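Local coordinates for protein ASCH domain (Vibrio cholerae TMA 21, PDB 3S9X) that is of unknown function but carries an ASCH domain of the PUA clan, whose members often bind RNA, and so may take part in nucleic-acid recognition, at residues 82-85 and 86-90; 61-64 and 65-69; 21-24 and 25-29. All coordinates share one frame; numbering follows the deposited sequence.

Interaction 1: 82-85 and 86-90; sequences VTNW and DGKPI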
loop_
_atom_site.group_PDB
_atom_site.type_symbol
_atom_site.label_atom_id
_atom_site.label_comp_id
_atom_site.label_asym_id
_atom_site.label_seq_id
_atom_site.Cartn_x
_atom_site.Cartn_y
_atom_site.Cartn_z
ATOM N N VAL A 82 -3.220 -6.961 -4.660
ATOM C CA VAL A 82 -3.412 -7.026 -3.180
ATOM C C VAL A 82 -3.795 -8.436 -2.844
ATOM O O VAL A 82 -4.855 -8.900 -3.246
ATOM C CB VAL A 82 -4.446 -6.002 -2.704
ATOM C CG1 VAL A 82 -4.643 -6.108 -1.169
ATOM C CG2 VAL A 82 -4.102 -4.590 -3.199
ATOM N N THR A 83 -2.914 -9.145 -2.152
ATOM C CA THR A 83 -3.218 -10.495 -1.708
ATOM C C THR A 83 -3.594 -10.490 -0.221
ATOM O O THR A 83 -3.348 -9.498 0.506
ATOM C CB THR A 83 -2.040 -11.433 -1.908
ATOM O OG1 THR A 83 -1.034 -11.207 -0.948
ATOM C CG2 THR A 83 -1.415 -11.318 -3.331
ATOM N N ASN A 84 -4.175 -11.590 0.213
ATOM C CA ASN A 84 -4.265 -11.842 1.610
ATOM C C ASN A 84 -2.956 -12.385 2.142
ATOM O O ASN A 84 -1.949 -12.452 1.451
ATOM C CB ASN A 84 -5.502 -12.700 1.937
ATOM C CG ASN A 84 -5.381 -14.148 1.504
ATOM O OD1 ASN A 84 -4.300 -14.602 1.087
ATOM N ND2 ASN A 84 -6.521 -14.844 1.556
ATOM N N TRP A 85 -2.926 -12.720 3.434
ATOM C CA TRP A 85 -1.716 -13.200 4.068
ATOM C C TRP A 85 -1.075 -14.371 3.351
ATOM O O TRP A 85 0.152 -14.472 3.366
ATOM C CB TRP A 85 -2.057 -13.542 5.532
ATOM C CG TRP A 85 -0.933 -14.050 6.391
ATOM C CD1 TRP A 85 -0.764 -15.321 6.807
ATOM C CD2 TRP A 85 0.150 -13.307 6.955
ATOM N NE1 TRP A 85 0.335 -15.416 7.670
ATOM C CE2 TRP A 85 0.895 -14.175 7.763
ATOM C CE3 TRP A 85 0.534 -11.945 6.880
ATOM C CZ2 TRP A 85 2.003 -13.777 8.461
ATOM C CZ3 TRP A 85 1.671 -11.551 7.629
ATOM C CH2 TRP A 85 2.339 -12.464 8.434
ATOM N N ASP A 86 -1.941 -15.229 2.857
ATOM C CA ASP A 86 -1.566 -16.439 2.188
ATOM C C ASP A 86 -1.347 -16.351 0.673
ATOM O O ASP A 86 -1.158 -17.386 0.040
ATOM C CB ASP A 86 -2.566 -17.510 2.560
ATOM C CG ASP A 86 -2.273 -18.035 3.976
ATOM O OD1 ASP A 86 -1.160 -18.649 4.150
ATOM O OD2 ASP A 86 -3.155 -17.957 4.830
ATOM N N GLY A 87 -1.291 -15.113 0.214
ATOM C CA GLY A 87 -0.966 -14.882 -1.176
ATOM C C GLY A 87 -2.114 -15.026 -2.169
ATOM O O GLY A 87 -1.872 -14.981 -3.378
ATOM N N LYS A 88 -3.312 -15.293 -1.724
ATOM C CA LYS A 88 -4.470 -15.357 -2.571
ATOM C C LYS A 88 -4.784 -13.959 -3.076
ATOM O O LYS A 88 -4.977 -13.073 -2.273
ATOM C CB LYS A 88 -5.683 -15.939 -1.865
ATOM C CG LYS A 88 -6.868 -16.081 -2.797
ATOM C CD LYS A 88 -8.140 -16.550 -2.025
ATOM C CE LYS A 88 -9.399 -16.575 -2.890
ATOM N NZ LYS A 88 -9.133 -17.209 -4.253
ATOM N N PRO A 89 -4.862 -13.760 -4.384
ATOM C CA PRO A 89 -5.254 -12.389 -4.887
ATOM C C PRO A 89 -6.666 -12.013 -4.437
ATOM O O PRO A 89 -7.582 -12.855 -4.622
ATOM C CB PRO A 89 -5.115 -12.529 -6.390
ATOM C CG PRO A 89 -4.079 -13.634 -6.592
ATOM C CD PRO A 89 -4.434 -14.649 -5.478
ATOM N N ILE A 90 -6.809 -10.800 -3.908
ATOM C CA ILE A 90 -8.142 -10.332 -3.484
ATOM C C ILE A 90 -8.608 -9.200 -4.452
ATOM O O ILE A 90 -9.752 -9.185 -4.891
ATOM C CB ILE A 90 -8.064 -9.797 -2.060
ATOM C CG1 ILE A 90 -7.646 -10.930 -1.049
ATOM C CG2 ILE A 90 -9.405 -9.108 -1.682
ATOM C CD1 ILE A 90 -8.496 -12.157 -1.101
#
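The Asn84 carboxamide has Lys88 passing beside it, with Lys88 CB 3.5 Å from Asn84 OD1, and the backbone N-H of Lys88 meets this oxygen from above the amide plane. That bond, Lys88 N to Asn84 OD1, is 3.1 Å long. Asp86 N adds a weak second one to the same oxygen. The Trp85 indole and the Asp86 carboxylate stand nearly perpendicular, their planes 81° apart, and the indole also meets the ring of Tyr36. With CG between the backbone N and the carbonyl carbon (chi1 72°), Asn84 sets OD1 over the turn, facing the N-H groups of Asp86 and Lys88.

Around this side chain the backbone makes a type I turn, closed by Gly87 N donating to Asn84 O at 3.0 Å. Thr83 OG1 also donates to Asn84 O, at 2.9 Å and on a lone pair. Gly87 has the positive phi of a G1 beta bulge, where a side chain would jam against the preceding carbonyl oxygen. Asn84 N reaches past it to Lys88 O at 3.0 Å, and Ile90 N to Val82 O at 2.8 Å continues the pairing of strands 79-83 and 89-102. Ile90 CG1 lies near Asn84 CB, an apolar touch where one strand ends and the other begins. Two acceptors of one asparagine, OD1 and O, thus serve four donors, one of them weak, consistent with a hairpin tip whose shape is fixed largely by hydrogen bonds.

Interaction 2: 61-64 and 65-69; sequences SLEY and WYSQK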
loop_
_atom_site.group_PDB
_atom_site.type_symbol
_atom_site.label_atom_id
_atom_site.label_comp_id
_atom_site.label_asym_id
_atom_site.label_seq_id
_atom_site.Cartn_x
_atom_site.Cartn_y
_atom_site.Cartn_z
ATOM N N SER A 61 4.155 4.949 4.556
ATOM C CA SER A 61 5.392 4.309 4.931
ATOM C C SER A 61 6.431 5.367 5.316
ATOM O O SER A 61 6.301 6.524 4.968
ATOM C CB SER A 61 5.896 3.499 3.759
ATOM O OG SER A 61 6.166 4.237 2.589
ATOM N N LEU A 62 7.481 4.951 6.024
ATOM C CA LEU A 62 8.554 5.857 6.375
ATOM C C LEU A 62 9.341 6.281 5.174
ATOM O O LEU A 62 9.810 5.488 4.387
ATOM C CB LEU A 62 9.500 5.249 7.387
ATOM C CG LEU A 62 8.934 4.833 8.754
ATOM C CD1 LEU A 62 9.999 4.025 9.515
ATOM C CD2 LEU A 62 8.523 6.073 9.548
ATOM N N GLU A 63 9.507 7.584 5.026
ATOM C CA GLU A 63 10.314 8.099 3.902
ATOM C C GLU A 63 11.789 7.642 3.944
ATOM O O GLU A 63 12.419 7.492 2.901
ATOM C CB GLU A 63 10.246 9.605 3.898
ATOM C CG GLU A 63 10.736 10.181 2.589
ATOM C CD GLU A 63 12.168 10.513 2.549
ATOM O OE1 GLU A 63 12.819 10.639 3.605
ATOM O OE2 GLU A 63 12.652 10.626 1.403
ATOM N N TYR A 64 12.273 7.328 5.130
ATOM C CA TYR A 64 13.605 6.846 5.372
ATOM C C TYR A 64 13.940 5.685 4.451
ATOM O O TYR A 64 15.080 5.559 3.954
ATOM C CB TYR A 64 13.738 6.386 6.815
ATOM C CG TYR A 64 15.161 6.090 7.255
ATOM C CD1 TYR A 64 15.942 7.082 7.850
ATOM C CD2 TYR A 64 15.703 4.847 7.130
ATOM C CE1 TYR A 64 17.201 6.837 8.284
ATOM C CE2 TYR A 64 16.973 4.565 7.612
ATOM C CZ TYR A 64 17.708 5.582 8.195
ATOM O OH TYR A 64 18.992 5.342 8.644
ATOM N N TRP A 65 12.949 4.836 4.146
ATOM C CA TRP A 65 13.208 3.680 3.276
ATOM C C TRP A 65 13.691 4.097 1.904
ATOM O O TRP A 65 14.426 3.375 1.185
ATOM C CB TRP A 65 11.950 2.820 3.099
ATOM C CG TRP A 65 11.609 2.033 4.314
ATOM C CD1 TRP A 65 10.594 2.277 5.156
ATOM C CD2 TRP A 65 12.309 0.897 4.842
ATOM N NE1 TRP A 65 10.560 1.334 6.143
ATOM C CE2 TRP A 65 11.585 0.454 5.947
ATOM C CE3 TRP A 65 13.414 0.125 4.408
ATOM C CZ2 TRP A 65 11.969 -0.645 6.710
ATOM C CZ3 TRP A 65 13.785 -1.016 5.149
ATOM C CH2 TRP A 65 13.074 -1.396 6.289
ATOM N N TYR A 66 13.213 5.233 1.440
ATOM C CA TYR A 66 13.478 5.659 0.071
ATOM C C TYR A 66 14.730 6.508 0.058
ATOM O O TYR A 66 15.665 6.221 -0.673
ATOM C CB TYR A 66 12.316 6.404 -0.546
ATOM C CG TYR A 66 11.021 5.634 -0.333
ATOM C CD1 TYR A 66 10.651 4.547 -1.112
ATOM C CD2 TYR A 66 10.200 5.929 0.758
ATOM C CE1 TYR A 66 9.525 3.793 -0.804
ATOM C CE2 TYR A 66 9.082 5.143 1.092
ATOM C CZ TYR A 66 8.730 4.113 0.279
ATOM O OH TYR A 66 7.625 3.332 0.549
ATOM N N SER A 67 14.782 7.526 0.908
ATOM C CA SER A 67 15.924 8.410 0.951
ATOM C C SER A 67 17.198 7.801 1.537
ATOM O O SER A 67 18.311 8.139 1.028
ATOM C CB SER A 67 15.579 9.691 1.685
ATOM O OG SER A 67 15.288 9.451 3.028
ATOM N N GLN A 68 17.099 6.887 2.483
ATOM C CA GLN A 68 18.300 6.388 3.108
ATOM C C GLN A 68 18.580 4.969 2.766
ATOM O O GLN A 68 19.758 4.569 2.662
ATOM C CB GLN A 68 18.226 6.591 4.614
ATOM C CG GLN A 68 17.907 8.041 4.990
ATOM C CD GLN A 68 18.893 9.106 4.512
ATOM O OE1 GLN A 68 20.094 8.999 4.714
ATOM N NE2 GLN A 68 18.351 10.179 3.915
ATOM N N LYS A 69 17.544 4.179 2.474
ATOM C CA LYS A 69 17.765 2.797 2.189
ATOM C C LYS A 69 17.682 2.483 0.702
ATOM O O LYS A 69 17.851 1.320 0.326
ATOM C CB LYS A 69 16.817 1.880 2.922
ATOM C CG LYS A 69 16.799 1.967 4.450
ATOM C CD LYS A 69 18.218 2.030 5.060
ATOM C CE LYS A 69 18.960 0.778 4.811
ATOM N NZ LYS A 69 18.441 -0.382 5.620
HETATM O O HOH W 1 7.333 2.001 6.578
#
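Gln68 lays its aliphatic stem over one face of the Tyr64 ring, with Gln68 CB 3.7 Å from the ring centroid, only 7° off the normal. This is a CH-pi contact one helical turn apart, and Gln68 CG continues it over Tyr64 CD1 and CE1. Tyr64 can receive the stem because its CG is anti to the backbone N (chi1 -170°). Lys69 CD comes up obliquely beside Tyr64 CE2, so the methylenes of two polar residues do the apolar work at a ring that also touches Ile141.

Glu63 bends at chi2 (-92°), which turns its carboxylate toward Ser67, one turn further on. Ser67 OG donates to Glu63 OE1 at 2.8 Å, approaching from above the carboxylate plane. The chain's own bonds run beside this one: Glu63 O takes N-H groups from both Tyr66 and Ser67, and Tyr64 O those of Gln68 and Lys69.

Before the helix, Ser61 OG meets Tyr66 OH at 2.7 Å, lying at the edge of the tyrosine ring and near its plane; either hydroxyl may donate. Trp65 CD1 lies 3.9 Å from Leu62 CB, and Trp65 N donates to Leu62 O at 3.2 Å. The indole nitrogen, Trp65 NE1, has its main partner in Glu135 of helix 121-139, while a water bound to Leu62 N gives it a weaker second one.

Trp65 and Tyr66 suit this junction because each joins a ring that packs to an N-H or hydroxyl that bonds, while Gln68 and Lys69 lend their methylenes. The turn from strand 58-62 into helix 64-67 is therefore held by side-chain as well as backbone bonds, and the tryptophan also ties it to the long helix.

Interaction 3: 21-24 and 25-29; sequences VSRE and VSEKY
Ser22 grips the first turn of helix 23-27 twice: its carbonyl O accepts from Ser26 N at 2.9 Å, and its hydroxyl, Ser22 OG, accepts from Val25 N at 3.2 Å. The second is the N-cap bond. Serine suits the position because OG, set between its own backbone N and carbonyl carbon (chi1 71°), reaches the Val25 amide in the first turn, the usual role of a serine N-cap. Glu27 N to Arg23 O, 3.0 Å, carries the helical pattern on by one residue.

A water links the residue before the cap to the first turn: it donates to Val21 O at 2.8 Å and is hydrogen-bonded to Ser26 OG at the same distance.

Arg23 and Glu27, one turn apart, make a long salt bridge, with Arg23 NH1 3.7 Å from Glu27 OE2. The carboxylate oxygen lies at the guanidinium edge, near its plane, while the two planes are turned 62° apart. Closer contact comes from the arginine's methylenes, Arg23 CD being 3.4 Å from Glu27 OE2, and a second water bridges the charged ends through weak bonds.

Packing completes the turn where Val21 CG2 rests on Val25 CG1 at 3.7 Å. The Tyr29 hydroxyl bonds to Tyr17 and Glu94, and its side chain, like that of Ser26, packs on Leu18, joining the segment to helix 8-19. With its charged pair only loosely joined at the surface, this short helix probably owes more of its definition to the serine cap than to the salt bridge.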
loop_
_atom_site.group_PDB
_atom_site.type_symbol
_atom_site.label_atom_id
_atom_site.label_comp_id
_atom_site.label_asym_id
_atom_site.label_seq_id
_atom_site.Cartn_x
_atom_site.Cartn_y
_atom_site.Cartn_z
ATOM N N VAL A 21 -9.302 -4.885 -20.150
ATOM C CA VAL A 21 -9.272 -3.488 -20.583
ATOM C C VAL A 21 -8.682 -3.419 -22.021
ATOM O O VAL A 21 -8.110 -4.349 -22.517
ATOM C CB VAL A 21 -8.502 -2.535 -19.641
ATOM C CG1 VAL A 21 -9.169 -2.545 -18.257
ATOM C CG2 VAL A 21 -7.042 -2.949 -19.520
ATOM N N SER A 22 -8.870 -2.303 -22.664
ATOM C CA SER A 22 -8.435 -2.141 -24.066
ATOM C C SER A 22 -6.918 -2.139 -24.119
ATOM O O SER A 22 -6.243 -1.857 -23.142
ATOM C CB SER A 22 -8.905 -0.811 -24.585
ATOM O OG SER A 22 -8.176 0.257 -23.992
ATOM N N ARG A 23 -6.386 -2.393 -25.315
ATOM C CA ARG A 23 -4.915 -2.413 -25.518
ATOM C C ARG A 23 -4.352 -1.083 -25.153
ATOM O O ARG A 23 -3.262 -1.023 -24.517
ATOM C CB ARG A 23 -4.593 -2.660 -26.958
ATOM C CG ARG A 23 -3.077 -2.907 -27.121
ATOM C CD ARG A 23 -2.695 -4.214 -26.627
ATOM N NE ARG A 23 -3.201 -5.365 -27.371
ATOM C CZ ARG A 23 -2.662 -5.881 -28.445
ATOM N NH1 ARG A 23 -1.507 -5.382 -28.940
ATOM N NH2 ARG A 23 -3.215 -6.953 -28.949
ATOM N N GLU A 24 -5.084 -0.015 -25.417
ATOM C CA GLU A 24 -4.553 1.351 -25.120
ATOM C C GLU A 24 -4.296 1.487 -23.645
ATOM O O GLU A 24 -3.280 2.045 -23.236
ATOM C CB GLU A 24 -5.565 2.487 -25.440
ATOM C CG GLU A 24 -5.795 2.729 -26.942
ATOM C CD GLU A 24 -4.481 2.925 -27.739
ATOM O OE1 GLU A 24 -3.701 3.897 -27.453
ATOM O OE2 GLU A 24 -4.224 2.099 -28.652
ATOM N N VAL A 25 -5.246 1.007 -22.867
ATOM C CA VAL A 25 -5.167 1.109 -21.420
ATOM C C VAL A 25 -4.155 0.158 -20.847
ATOM O O VAL A 25 -3.321 0.570 -20.038
ATOM C CB VAL A 25 -6.558 0.859 -20.766
ATOM C CG1 VAL A 25 -6.573 0.713 -19.180
ATOM C CG2 VAL A 25 -7.587 1.882 -21.277
ATOM N N SER A 26 -4.148 -1.086 -21.290
ATOM C CA SER A 26 -3.225 -2.029 -20.670
ATOM C C SER A 26 -1.760 -1.691 -20.963
ATOM O O SER A 26 -0.935 -1.908 -20.101
ATOM C CB SER A 26 -3.501 -3.466 -21.104
ATOM O OG SER A 26 -3.438 -3.638 -22.470
ATOM N N GLU A 27 -1.451 -1.203 -22.142
ATOM C CA GLU A 27 -0.098 -1.000 -22.526
ATOM C C GLU A 27 0.503 0.192 -21.832
ATOM O O GLU A 27 1.749 0.304 -21.797
ATOM C CB GLU A 27 0.034 -0.859 -24.072
ATOM C CG GLU A 27 0.133 -2.213 -24.699
ATOM C CD GLU A 27 0.283 -2.207 -26.201
ATOM O OE1 GLU A 27 0.127 -1.094 -26.820
ATOM O OE2 GLU A 27 0.559 -3.339 -26.691
ATOM N N LYS A 28 -0.292 1.047 -21.176
ATOM C CA LYS A 28 0.265 2.194 -20.476
ATOM C C LYS A 28 0.947 1.798 -19.150
ATOM O O LYS A 28 1.750 2.562 -18.616
ATOM C CB LYS A 28 -0.854 3.145 -20.103
ATOM C CG LYS A 28 -1.834 2.641 -18.928
ATOM C CD LYS A 28 -3.166 3.326 -18.818
ATOM C CE LYS A 28 -4.117 2.653 -17.905
ATOM N NZ LYS A 28 -5.141 3.524 -17.218
ATOM N N TYR A 29 0.549 0.665 -18.577
ATOM C CA TYR A 29 1.114 0.252 -17.322
ATOM C C TYR A 29 2.515 -0.267 -17.444
ATOM O O TYR A 29 2.809 -1.097 -18.329
ATOM C CB TYR A 29 0.254 -0.827 -16.689
ATOM C CG TYR A 29 -1.148 -0.356 -16.326
ATOM C CD1 TYR A 29 -1.367 0.548 -15.307
ATOM C CD2 TYR A 29 -2.241 -0.857 -16.950
ATOM C CE1 TYR A 29 -2.607 0.882 -14.885
ATOM C CE2 TYR A 29 -3.537 -0.550 -16.541
ATOM C CZ TYR A 29 -3.708 0.354 -15.476
ATOM O OH TYR A 29 -5.014 0.657 -15.062
HETATM O O HOH W 2 -5.581 -5.266 -23.265
HETATM O O HOH W 3 -0.242 -2.547 -29.202
#

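Interactions 1 and 2 both reach the same mixed sheet, yet lie on opposite sides of the chain's centre, their centres 25 Å apart. Interaction 1 is partly buried and closes the hairpin of strands 79-83 and 89-102; backbone and asparagine bonds dominate it, as its tight turn requires. Interaction 2 lies at the surface, where strand 58-62 gives way to helix 64-67, and adds aromatic rings, hydroxyls and a carboxylate to backbone bonds. Interaction 3, also at the surface, precedes both in the chain and holds helix 23-27 alone with a serine cap and a long, water-bridged salt bridge. None of the three touches another; all are local, each settling how the chain turns or starts a helix.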